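Nitroreductase (Desulfitobacterium hafniense, PDB 3PXV) binds flavin mononucleotide and probably works as an FMN-dependent oxidoreductase of the nitroreductase family. Local coordinates at residues Ile51-Asn55 with Lys56-Gln60; Ala109-Asp112 with Cys113-Cys117; Leu122-Ser126 with Leu127-Asn131. One frame throughout, in Å; residues are numbered along the deposited sequence.

Contact 1 of 3, residues Ile51-Asn55 with Lys56-Gln60; sequences IVVKN and KELMQ
Asn-55 OD1 accepts the backbone N-H of Leu-58 at 3.0 Å, the shortest polar bond between strand end 51-55 and helix start 56-60. The donor lies in the plane of the side-chain amide, and the N-H points at the oxygen at 162°. This is the N-cap bond of the helix: CG stands anti to the backbone N of Asn-55 (chi1 -170°), which carries the amide forward over the first turn, with OD1 also resting 3.5 Å from Glu-57 CB. The main-chain oxygen of Asn-55 meanwhile takes the N-H of Met-59 at 3.2 Å, the first i to i+4 bond of the turn, so one residue serves two amides through two different oxygens. The nitrogen of the same side-chain amide is engaged too: ND2 is hydrogen-bonded to the main-chain O of Glu-189 of the second subunit. With an alanine here, the Leu-58 amide would probably lose its capping acceptor and the Glu-189 carbonyl of the second subunit its donor, leaving the helix start prone to fray. Beneath the polar turn, selenomethionine Met-59 lays CG 3.3 Å from Asn-55 O and 4.0 Å from Val-53 CG1; the Val-53 and Met-59 side chains run past each other in opposite directions, and Leu-58 CD2 reaches the same valine methyl more loosely. Val-53 and Leu-58 also pack on helix 147-154, and Met-59 on Met-96 of strand 95-101. Strand 50-53 pairs antiparallel with 95-101 and parallel with a strand of the second subunit, so the turn into helix 56-72 leaves a sheet that crosses the interface.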
loop_
_atom_site.group_PDB
_atom_site.type_symbol
_atom_site.label_atom_id
_atom_site.label_comp_id
_atom_site.label_asym_id
_atom_site.label_seq_id
_atom_site.Cartn_x
_atom_site.Cartn_y
_atom_site.Cartn_z
ATOM N N ILE B 51 -1.376 13.880 -7.693
ATOM C CA ILE B 51 -0.973 14.847 -8.691
ATOM C C ILE B 51 -0.639 14.117 -9.991
ATOM O O ILE B 51 0.380 13.433 -10.073
ATOM C CB ILE B 51 0.250 15.664 -8.181
ATOM C CG1 ILE B 51 -0.084 16.336 -6.854
ATOM C CG2 ILE B 51 0.679 16.728 -9.205
ATOM C CD1 ILE B 51 1.069 17.009 -6.229
ATOM N N VAL B 52 -1.500 14.257 -10.999
ATOM C CA VAL B 52 -1.303 13.601 -12.302
ATOM C C VAL B 52 -0.448 14.516 -13.150
ATOM O O VAL B 52 -0.930 15.536 -13.635
ATOM C CB VAL B 52 -2.653 13.329 -13.059
ATOM C CG1 VAL B 52 -2.375 12.778 -14.448
ATOM C CG2 VAL B 52 -3.538 12.352 -12.288
ATOM N N VAL B 53 0.811 14.145 -13.335
ATOM C CA VAL B 53 1.756 14.969 -14.051
ATOM C C VAL B 53 1.892 14.517 -15.493
ATOM O O VAL B 53 2.169 13.368 -15.743
ATOM C CB VAL B 53 3.149 14.943 -13.370
ATOM C CG1 VAL B 53 4.090 15.913 -14.064
ATOM C CG2 VAL B 53 3.025 15.301 -11.914
ATOM N N LYS B 54 1.694 15.444 -16.422
ATOM C CA LYS B 54 1.814 15.193 -17.865
ATOM C C LYS B 54 2.818 16.127 -18.556
ATOM O O LYS B 54 3.097 15.955 -19.727
ATOM C CB LYS B 54 0.458 15.386 -18.568
ATOM C CG LYS B 54 -0.683 14.595 -17.948
ATOM C CD LYS B 54 -1.875 14.454 -18.882
ATOM C CE LYS B 54 -2.414 15.732 -19.400
ATOM N NZ LYS B 54 -3.523 15.497 -20.355
ATOM N N ASN B 55 3.352 17.099 -17.825
ATOM C CA ASN B 55 4.250 18.083 -18.381
ATOM C C ASN B 55 5.630 17.473 -18.614
ATOM O O ASN B 55 6.311 17.096 -17.655
ATOM C CB ASN B 55 4.313 19.266 -17.428
ATOM C CG ASN B 55 5.040 20.460 -18.016
ATOM O OD1 ASN B 55 6.268 20.545 -17.968
ATOM N ND2 ASN B 55 4.272 21.425 -18.517
ATOM N N LYS B 56 6.038 17.390 -19.882
ATOM C CA LYS B 56 7.309 16.756 -20.251
ATOM C C LYS B 56 8.523 17.495 -19.681
ATOM O O LYS B 56 9.446 16.884 -19.132
ATOM C CB LYS B 56 7.427 16.652 -21.769
ATOM C CG LYS B 56 8.567 15.748 -22.254
ATOM C CD LYS B 56 8.664 15.692 -23.810
ATOM C CE LYS B 56 9.618 14.568 -24.276
ATOM N NZ LYS B 56 9.824 14.505 -25.765
ATOM N N GLU B 57 8.502 18.811 -19.798
ATOM C CA GLU B 57 9.610 19.624 -19.331
ATOM C C GLU B 57 9.897 19.358 -17.854
ATOM O O GLU B 57 11.037 19.063 -17.491
ATOM C CB GLU B 57 9.335 21.118 -19.583
ATOM C CG GLU B 57 10.421 22.070 -19.084
ATOM C CD GLU B 57 11.777 21.805 -19.726
ATOM O OE1 GLU B 57 11.812 21.209 -20.827
ATOM O OE2 GLU B 57 12.807 22.191 -19.130
ATOM N N LEU B 58 8.857 19.424 -17.017
ATOM C CA LEU B 58 9.013 19.233 -15.568
ATOM C C LEU B 58 9.528 17.825 -15.292
ATOM O O LEU B 58 10.382 17.630 -14.447
ATOM C CB LEU B 58 7.682 19.500 -14.834
ATOM C CG LEU B 58 7.594 19.302 -13.313
ATOM C CD1 LEU B 58 8.649 20.105 -12.562
ATOM C CD2 LEU B 58 6.219 19.669 -12.808
HETATM N N MSE B 59 9.002 16.842 -16.013
HETATM C CA MSE B 59 9.434 15.463 -15.833
HETATM C C MSE B 59 10.925 15.311 -16.149
HETATM O O MSE B 59 11.659 14.740 -15.351
HETATM C CB MSE B 59 8.583 14.509 -16.674
HETATM C CG MSE B 59 7.148 14.329 -16.142
HETATM SE SE MSE B 59 6.342 12.755 -16.878
HETATM C CE MSE B 59 7.563 11.497 -16.119
ATOM N N GLN B 60 11.366 15.836 -17.301
ATOM C CA GLN B 60 12.790 15.798 -17.688
ATOM C C GLN B 60 13.680 16.511 -16.669
ATOM O O GLN B 60 14.790 16.063 -16.388
ATOM C CB GLN B 60 13.034 16.423 -19.082
ATOM C CG GLN B 60 12.477 15.637 -20.294
ATOM C CD GLN B 60 12.808 16.313 -21.656
ATOM O OE1 GLN B 60 12.834 17.537 -21.768
ATOM N NE2 GLN B 60 13.057 15.501 -22.682
#

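Contact 2 of 3, residues Ala109-Asp112 with Cys113-Cys117; sequences ALVD and CGILC. With FMN (flavin mononucleotide), chain E.
Val-111 holds CG1 anti to its own nitrogen (chi1 168°), and Ile-115, one turn later, has CG1 anti to its carbonyl carbon (chi1 -72°) with an extended tip; together these torsions bring Val-111 CG1 and Ile-115 CD1 to 4.1 Å on one face of helix 106-126. The two aliphatic chains cross obliquely, and both ends touch the dimethylbenzene edge of FMN. Ile-115 CD1 lies 3.3 Å from the flavin methyl C8M, and Val-111 CG1 lies 3.5 Å from the other methyl, C7M. Asp-112 comes to the same edge with its carboxylate: OD1 is 3.8 Å from C8M, a contact without a hydrogen bond. That carboxylate is occupied by protein partners, OD1 taking the amide of Gly-42 and OD2 forming a salt bridge to Arg-45, and the two bonds fix its rotation. Underneath, regular i to i+4 bonds set the spacing of the side chains. Ile-115 N meets Val-111 O at 2.9 Å, and Leu-116 N bonds to Asp-112 O at 3.0 Å; Gly-114 N bonds in the same i to i+4 pattern to Leu-110 O. On the sheet-facing side, Cys-113 CB lies 3.2 Å from Leu-110 O. Leu-110 and Val-111 meet Val-111 and Leu-110 of the second subunit, while Ile-115 packs on its Met-133. Arg-13, Ser-15 and Tyr-91 of the second subunit are among the residues that hydrogen-bond this flavin. A long central helix contributing an apolar wall to a cofactor held largely by the partner chain is characteristic of the dimeric FMN-dependent nitroreductase fold, whose flavin sites lie at the subunit interface.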
loop_
_atom_site.group_PDB
_atom_site.type_symbol
_atom_site.label_atom_id
_atom_site.label_comp_id
_atom_site.label_asym_id
_atom_site.label_seq_id
_atom_site.Cartn_x
_atom_site.Cartn_y
_atom_site.Cartn_z
ATOM N N ALA B 109 1.575 7.569 7.639
ATOM C CA ALA B 109 1.432 8.208 6.319
ATOM C C ALA B 109 2.127 7.416 5.185
ATOM O O ALA B 109 1.700 7.459 4.045
ATOM C CB ALA B 109 1.938 9.619 6.369
ATOM N N LEU B 110 3.201 6.708 5.510
ATOM C CA LEU B 110 3.883 5.879 4.540
ATOM C C LEU B 110 3.052 4.646 4.206
ATOM O O LEU B 110 2.924 4.330 3.052
ATOM C CB LEU B 110 5.288 5.509 5.019
ATOM C CG LEU B 110 6.277 6.689 4.928
ATOM C CD1 LEU B 110 7.520 6.373 5.721
ATOM C CD2 LEU B 110 6.645 7.010 3.503
ATOM N N VAL B 111 2.503 3.947 5.194
ATOM C CA VAL B 111 1.619 2.797 4.943
ATOM C C VAL B 111 0.485 3.260 3.976
ATOM O O VAL B 111 0.329 2.726 2.855
ATOM C CB VAL B 111 1.060 2.240 6.280
ATOM C CG1 VAL B 111 -0.083 1.253 6.041
ATOM C CG2 VAL B 111 2.213 1.621 7.179
ATOM N N ASP B 112 -0.227 4.318 4.365
ATOM C CA ASP B 112 -1.278 4.890 3.544
ATOM C C ASP B 112 -0.774 5.191 2.145
ATOM O O ASP B 112 -1.490 4.971 1.153
ATOM C CB ASP B 112 -1.830 6.191 4.154
ATOM C CG ASP B 112 -2.569 5.968 5.473
ATOM O OD1 ASP B 112 -2.971 4.830 5.779
ATOM O OD2 ASP B 112 -2.764 6.938 6.217
ATOM N N CYS B 113 0.457 5.697 2.062
ATOM C CA CYS B 113 1.047 6.031 0.786
ATOM C C CYS B 113 1.147 4.810 -0.108
ATOM O O CYS B 113 0.797 4.888 -1.300
ATOM C CB CYS B 113 2.426 6.695 0.945
ATOM S SG CYS B 113 3.233 7.100 -0.656
ATOM N N GLY B 114 1.614 3.694 0.462
ATOM C CA GLY B 114 1.759 2.437 -0.274
ATOM C C GLY B 114 0.415 1.861 -0.675
ATOM O O GLY B 114 0.271 1.287 -1.738
ATOM N N ILE B 115 -0.576 2.030 0.202
ATOM C CA ILE B 115 -1.927 1.585 -0.085
ATOM C C ILE B 115 -2.446 2.287 -1.313
ATOM O O ILE B 115 -3.064 1.671 -2.164
ATOM C CB ILE B 115 -2.851 1.873 1.077
ATOM C CG1 ILE B 115 -2.506 0.913 2.224
ATOM C CG2 ILE B 115 -4.319 1.743 0.638
ATOM C CD1 ILE B 115 -3.345 1.060 3.488
ATOM N N LEU B 116 -2.191 3.586 -1.420
ATOM C CA LEU B 116 -2.691 4.330 -2.552
ATOM C C LEU B 116 -1.906 4.020 -3.841
ATOM O O LEU B 116 -2.512 3.892 -4.924
ATOM C CB LEU B 116 -2.704 5.809 -2.219
ATOM C CG LEU B 116 -3.197 6.844 -3.240
ATOM C CD1 LEU B 116 -3.754 8.044 -2.525
ATOM C CD2 LEU B 116 -2.059 7.241 -4.208
ATOM N N CYS B 117 -0.577 3.890 -3.739
ATOM C CA CYS B 117 0.222 3.620 -4.930
ATOM C C CYS B 117 -0.137 2.283 -5.542
ATOM O O CYS B 117 -0.180 2.171 -6.755
ATOM C CB CYS B 117 1.721 3.778 -4.670
ATOM S SG CYS B 117 2.112 5.549 -4.448
HETATM N N1 FMN E . -9.971 0.746 11.471
HETATM C C2 FMN E . -10.216 0.161 12.709
HETATM O O2 FMN E . -11.385 0.032 13.112
HETATM N N3 FMN E . -9.146 -0.276 13.479
HETATM C C4 FMN E . -7.845 -0.110 13.002
HETATM O O4 FMN E . -6.913 -0.511 13.716
HETATM C C4A FMN E . -7.608 0.495 11.734
HETATM N N5 FMN E . -6.333 0.671 11.217
HETATM C C5A FMN E . -6.151 1.018 9.877
HETATM C C6 FMN E . -4.877 0.948 9.303
HETATM C C7 FMN E . -4.651 1.280 7.964
HETATM C C7M FMN E . -3.279 1.193 7.364
HETATM C C8 FMN E . -5.724 1.691 7.208
HETATM C C8M FMN E . -5.535 2.050 5.780
HETATM C C9 FMN E . -7.006 1.767 7.773
HETATM C C9A FMN E . -7.245 1.433 9.105
HETATM N N10 FMN E . -8.523 1.512 9.715
HETATM C C10 FMN E . -8.704 0.922 10.972
HETATM C "C1'" FMN E . -9.757 1.798 8.923
HETATM C "C2'" FMN E . -9.898 3.247 8.477
HETATM O "O2'" FMN E . -10.639 3.952 9.445
HETATM C "C3'" FMN E . -10.648 3.317 7.128
HETATM O "O3'" FMN E . -9.844 2.851 6.046
HETATM C "C4'" FMN E . -11.101 4.738 6.826
HETATM O "O4'" FMN E . -12.023 5.151 7.820
HETATM C "C5'" FMN E . -11.695 4.863 5.416
HETATM O "O5'" FMN E . -12.914 4.171 5.378
HETATM P P FMN E . -13.159 3.009 4.360
HETATM O O1P FMN E . -14.428 2.364 4.872
HETATM O O2P FMN E . -12.089 1.952 4.456
HETATM O O3P FMN E . -13.315 3.614 2.976
#

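Contact 3 of 3, residues Leu122-Ser126 with Leu127-Asn131; sequences LAATS and LGIAN
Thr-125 OG1 receives ND2 of Asn-131 at 2.9 Å, the two side chains meeting at about a right angle across the turn that leads from helix 106-126 into strand 130-133. The hydroxyl oxygen lies in the plane of the amide, and the N-H points to it at 154°. The same nitrogen gives a second bond to Ile-129 O at 3.2 Å, so two acceptors, both in the amide plane, fix the rotation of the asparagine group. Its chi1 of 58° sets CG between backbone N and carbonyl carbon, turning the amide back over the helix end, where ND2 also lies 3.8 Å from Ala-124 CB. Thr-125 OG1 is in turn bonded to Ala-121 O one turn back. Behind this pair a Schellman motif closes the helix: Ile-129 N reaches Ala-124 O at 2.8 Å, and Gly-128 N reaches Thr-125 O at 3.2 Å from well above the carbonyl plane. Gly-128 is its C-prime residue, with a positive phi (76°) that favours glycine. Inside the turn, Ala-124 CB rests 4.0 Å from Ile-129 CB. On the outer side Ser-126 OG turns back to Ala-123 O at 2.7 Å and is also bonded to Asn-4 of the second subunit. Helix 26-36 covers one flank through Ala-31 and Ile-32, helix 5-12 lies against Thr-125 and Ser-126, and Leu-168 packs on Ala-124, Ile-129 and Asn-131, so the turn that feeds strand 130-133 is flanked by these two helices and by the neighbouring strand 161-169.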
loop_
_atom_site.group_PDB
_atom_site.type_symbol
_atom_site.label_atom_id
_atom_site.label_comp_id
_atom_site.label_asym_id
_atom_site.label_seq_id
_atom_site.Cartn_x
_atom_site.Cartn_y
_atom_site.Cartn_z
ATOM N N LEU B 122 -2.786 -1.149 -9.676
ATOM C CA LEU B 122 -3.796 -2.143 -10.049
ATOM C C LEU B 122 -4.838 -1.532 -10.979
ATOM O O LEU B 122 -5.233 -2.151 -11.984
ATOM C CB LEU B 122 -4.438 -2.814 -8.813
ATOM C CG LEU B 122 -3.465 -3.639 -7.967
ATOM C CD1 LEU B 122 -4.185 -4.310 -6.825
ATOM C CD2 LEU B 122 -2.728 -4.690 -8.794
ATOM N N ALA B 123 -5.275 -0.310 -10.676
ATOM C CA ALA B 123 -6.247 0.354 -11.567
ATOM C C ALA B 123 -5.660 0.537 -12.977
ATOM O O ALA B 123 -6.314 0.267 -13.968
ATOM C CB ALA B 123 -6.727 1.681 -10.978
ATOM N N ALA B 124 -4.408 0.959 -13.061
ATOM C CA ALA B 124 -3.775 1.173 -14.358
ATOM C C ALA B 124 -3.673 -0.144 -15.124
ATOM O O ALA B 124 -3.968 -0.223 -16.333
ATOM C CB ALA B 124 -2.404 1.790 -14.173
ATOM N N THR B 125 -3.295 -1.197 -14.408
ATOM C CA THR B 125 -3.083 -2.494 -15.042
ATOM C C THR B 125 -4.390 -3.042 -15.598
ATOM O O THR B 125 -4.375 -3.637 -16.667
ATOM C CB THR B 125 -2.427 -3.502 -14.084
ATOM O OG1 THR B 125 -1.138 -3.017 -13.688
ATOM C CG2 THR B 125 -2.260 -4.808 -14.752
ATOM N N SER B 126 -5.498 -2.832 -14.876
ATOM C CA SER B 126 -6.827 -3.287 -15.319
ATOM C C SER B 126 -7.265 -2.545 -16.560
ATOM O O SER B 126 -8.113 -3.041 -17.304
ATOM C CB SER B 126 -7.900 -3.026 -14.260
ATOM O OG SER B 126 -8.229 -1.643 -14.195
ATOM N N LEU B 127 -6.731 -1.332 -16.741
ATOM C CA LEU B 127 -7.067 -0.481 -17.904
ATOM C C LEU B 127 -6.106 -0.628 -19.065
ATOM O O LEU B 127 -6.206 0.093 -20.040
ATOM C CB LEU B 127 -7.163 0.996 -17.485
ATOM C CG LEU B 127 -8.348 1.314 -16.572
ATOM C CD1 LEU B 127 -8.291 2.738 -15.998
ATOM C CD2 LEU B 127 -9.616 1.096 -17.360
ATOM N N GLY B 128 -5.188 -1.585 -18.979
ATOM C CA GLY B 128 -4.212 -1.795 -20.046
ATOM C C GLY B 128 -3.101 -0.755 -20.048
ATOM O O GLY B 128 -2.356 -0.655 -21.031
ATOM N N ILE B 129 -2.985 0.009 -18.950
ATOM C CA ILE B 129 -1.931 1.022 -18.813
ATOM C C ILE B 129 -0.742 0.461 -18.009
ATOM O O ILE B 129 -0.873 0.126 -16.826
ATOM C CB ILE B 129 -2.441 2.294 -18.112
ATOM C CG1 ILE B 129 -3.601 2.925 -18.893
ATOM C CG2 ILE B 129 -1.313 3.295 -17.926
ATOM C CD1 ILE B 129 -3.300 3.168 -20.375
ATOM N N ALA B 130 0.416 0.393 -18.656
ATOM C CA ALA B 130 1.631 -0.077 -18.029
ATOM C C ALA B 130 2.057 0.921 -16.967
ATOM O O ALA B 130 1.824 2.126 -17.089
ATOM C CB ALA B 130 2.738 -0.255 -19.077
ATOM N N ASN B 131 2.707 0.420 -15.925
ATOM C CA ASN B 131 3.101 1.258 -14.807
ATOM C C ASN B 131 4.293 0.712 -14.021
ATOM O O ASN B 131 4.713 -0.437 -14.200
ATOM C CB ASN B 131 1.919 1.385 -13.850
ATOM C CG ASN B 131 1.440 0.043 -13.332
ATOM O OD1 ASN B 131 1.943 -0.442 -12.315
ATOM N ND2 ASN B 131 0.500 -0.603 -14.062
#

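Contact 2 is the buried one, whereas contacts 1 and 3 are partly buried turns with some exposed residues. Contacts 2 and 3 share helix 106-126, its middle and its C-terminal end, with nearest atoms about 5 Å apart. Contacts 1 and 3 reach the two outermost strands of the chain's own antiparallel sheet, one leading from a strand into a helix and the other from a helix into a strand. The chemistry of the three follows their place: side-chain capping at a helix start in contact 1, a Schellman ending tied by an amide in contact 3, and mainly apolar contact with the flavin in contact 2. All three also touch the second subunit.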